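Local coordinates for protein bucandin (Bungarus candidus, PDB 1F94) that is a three-finger krait neurotoxin that may enhance presynaptic acetylcholine release, though this activity remains unproven, at residues A[2-7]-A[12-17]. Sequence-based numbering, arbitrary orientation.
Sequences ECYRCG and HLKITC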
loop_
_atom_site.group_PDB
_atom_site.type_symbol
_atom_site.label_atom_id
_atom_site.label_comp_id
_atom_site.label_asym_id
_atom_site.label_seq_id
_atom_site.Cartn_x
_atom_site.Cartn_y
_atom_site.Cartn_z
ATOM N N GLU A 2 -9.527 -6.868 0.382
ATOM C CA GLU A 2 -8.940 -6.069 1.426
ATOM C C GLU A 2 -7.475 -5.874 1.110
ATOM O O GLU A 2 -6.855 -6.649 0.414
ATOM C CB GLU A 2 -9.045 -6.761 2.804
ATOM C CG GLU A 2 -10.493 -6.931 3.309
ATOM C CD GLU A 2 -10.518 -7.729 4.637
ATOM O OE1 GLU A 2 -9.647 -8.632 4.854
ATOM O OE2 GLU A 2 -11.369 -7.447 5.478
ATOM N N CYS A 3 -6.899 -4.813 1.689
ATOM C CA CYS A 3 -5.492 -4.570 1.695
ATOM C C CYS A 3 -5.038 -4.299 3.128
ATOM O O CYS A 3 -5.841 -3.989 3.996
ATOM C CB CYS A 3 -5.134 -3.308 0.860
ATOM S SG CYS A 3 -5.613 -3.431 -0.872
ATOM N N TYR A 4 -3.738 -4.413 3.350
ATOM C CA TYR A 4 -3.158 -3.951 4.613
ATOM C C TYR A 4 -3.065 -2.446 4.626
ATOM O O TYR A 4 -2.947 -1.768 3.592
ATOM C CB TYR A 4 -1.778 -4.584 4.863
ATOM C CG TYR A 4 -1.860 -6.046 5.122
ATOM C CD1 TYR A 4 -1.360 -7.011 4.235
ATOM C CD2 TYR A 4 -2.473 -6.525 6.303
ATOM C CE1 TYR A 4 -1.460 -8.351 4.533
ATOM C CE2 TYR A 4 -2.579 -7.840 6.613
ATOM C CZ TYR A 4 -2.069 -8.782 5.701
ATOM O OH TYR A 4 -2.166 -10.106 5.969
ATOM N N ARG A 5 -3.085 -1.897 5.848
ATOM C CA ARG A 5 -2.832 -0.503 6.111
ATOM C C ARG A 5 -2.056 -0.405 7.432
ATOM O O ARG A 5 -2.014 -1.364 8.220
ATOM C CB ARG A 5 -4.052 0.392 6.081
ATOM C CG ARG A 5 -4.973 0.242 7.228
ATOM C CD ARG A 5 -6.128 1.230 7.265
ATOM N NE ARG A 5 -6.762 1.183 8.582
ATOM C CZ ARG A 5 -6.382 1.864 9.677
ATOM N NH1 ARG A 5 -5.371 2.721 9.714
ATOM N NH2 ARG A 5 -7.094 1.669 10.774
ATOM N N CYS A 6 -1.484 0.761 7.666
ATOM C CA CYS A 6 -0.658 0.997 8.828
ATOM C C CYS A 6 -1.297 1.975 9.823
ATOM O O CYS A 6 -1.899 2.971 9.481
ATOM C CB CYS A 6 0.718 1.556 8.405
ATOM S SG CYS A 6 1.617 0.549 7.212
ATOM N N GLY A 7 -1.063 1.669 11.088
ATOM C CA GLY A 7 -1.408 2.557 12.185
ATOM C C GLY A 7 -0.314 2.454 13.242
ATOM O O GLY A 7 0.722 1.835 13.059
ATOM N N HIS A 12 -0.358 -4.439 9.947
ATOM C CA HIS A 12 -1.161 -5.650 9.832
ATOM C C HIS A 12 -2.665 -5.350 9.841
ATOM O O HIS A 12 -3.464 -6.283 9.848
ATOM C CB HIS A 12 -0.893 -6.601 10.996
ATOM C CG HIS A 12 -1.253 -5.958 12.316
ATOM N ND1 HIS A 12 -0.381 -5.147 12.999
ATOM C CD2 HIS A 12 -2.401 -5.997 13.018
ATOM C CE1 HIS A 12 -0.984 -4.739 14.075
ATOM N NE2 HIS A 12 -2.249 -5.232 14.132
ATOM N N LEU A 13 -3.049 -4.063 9.860
ATOM C CA LEU A 13 -4.436 -3.706 9.857
ATOM C C LEU A 13 -5.053 -4.021 8.490
ATOM O O LEU A 13 -4.358 -3.854 7.493
ATOM C CB LEU A 13 -4.609 -2.210 10.169
ATOM C CG LEU A 13 -3.920 -1.740 11.425
ATOM C CD1 LEU A 13 -4.134 -0.251 11.625
ATOM C CD2 LEU A 13 -4.387 -2.486 12.664
ATOM N N LYS A 14 -6.306 -4.386 8.453
ATOM C CA LYS A 14 -6.995 -4.715 7.220
ATOM C C LYS A 14 -8.024 -3.660 6.899
ATOM O O LYS A 14 -8.718 -3.159 7.768
ATOM C CB LYS A 14 -7.704 -6.070 7.335
ATOM C CG LYS A 14 -6.724 -7.224 7.627
ATOM C CD LYS A 14 -7.528 -8.532 7.832
ATOM C CE LYS A 14 -6.760 -9.574 8.574
ATOM N NZ LYS A 14 -6.754 -9.553 10.073
ATOM N N ILE A 15 -8.118 -3.286 5.599
ATOM C CA ILE A 15 -9.112 -2.324 5.146
ATOM C C ILE A 15 -9.801 -2.833 3.889
ATOM O O ILE A 15 -9.115 -3.317 2.966
ATOM C CB ILE A 15 -8.478 -0.941 4.951
ATOM C CG1 ILE A 15 -9.520 0.100 4.624
ATOM C CG2 ILE A 15 -7.365 -0.946 3.940
ATOM C CD1 ILE A 15 -9.140 1.502 5.019
ATOM N N THR A 16 -11.085 -2.721 3.826
ATOM C CA THR A 16 -11.862 -3.146 2.679
ATOM C C THR A 16 -11.702 -2.136 1.576
ATOM O O THR A 16 -11.838 -0.913 1.785
ATOM C CB THR A 16 -13.339 -3.279 3.035
ATOM O OG1 THR A 16 -13.446 -4.307 4.028
ATOM C CG2 THR A 16 -14.164 -3.733 1.841
ATOM N N CYS A 17 -11.466 -2.615 0.364
ATOM C CA CYS A 17 -11.388 -1.833 -0.838
ATOM C C CYS A 17 -12.756 -1.771 -1.519
ATOM O O CYS A 17 -13.534 -2.715 -1.525
ATOM C CB CYS A 17 -10.421 -2.497 -1.840
ATOM S SG CYS A 17 -8.783 -2.918 -1.244
HETATM O O HOH W 1 -8.844 -0.759 8.937
#
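C3 and R5 pair with I15 and L13 in the antiparallel beta hairpin formed by strands 2-7 and 12-16. This is the first finger of the three-finger toxin fold. In backbone hydrogen bonds, C3 N donates to I15 O (3.0 Å), and I15 N returns a bond to C3 O (2.9 Å). R5 N donates to L13 O. The bond from L13 N to R5 O is weak. L13 O also receives a CA-H...O contact from Y4 CA.

Two disulfides tie the hairpin to the rest of the molecule. C3 is bonded to C24 and C17 to C39, and the two sulfurs C3 SG and C17 SG lie 3.2 Å apart at the base of the finger. C6-C11 bridges the loop end of the same finger, the extra disulfide known from non-conventional three-finger toxins.

E2, Y4, K14 and T16 share one face. At the Y4 ring edge, Y4 CD2 lies near L13 O (3.5 Å) and H12 O. E2 OE1 touches K14 CD. K14 bends at its last torsion (chi4 85°) and its ammonium leads away, with 6.0 Å between K14 NZ and E2 OE1.

R5 and I15 pack on the other face with L13. R5 runs straight out past CG (chi2 175°), which carries R5 CD against I15 CD1 (3.8 Å). L13 CD1 lies over one face of the R5 guanidinium, toward its rim, 3.6 Å from R5 CZ. At the guanidinium edge, a water accepts from R5 NE (2.9 Å) and donates to K14 O.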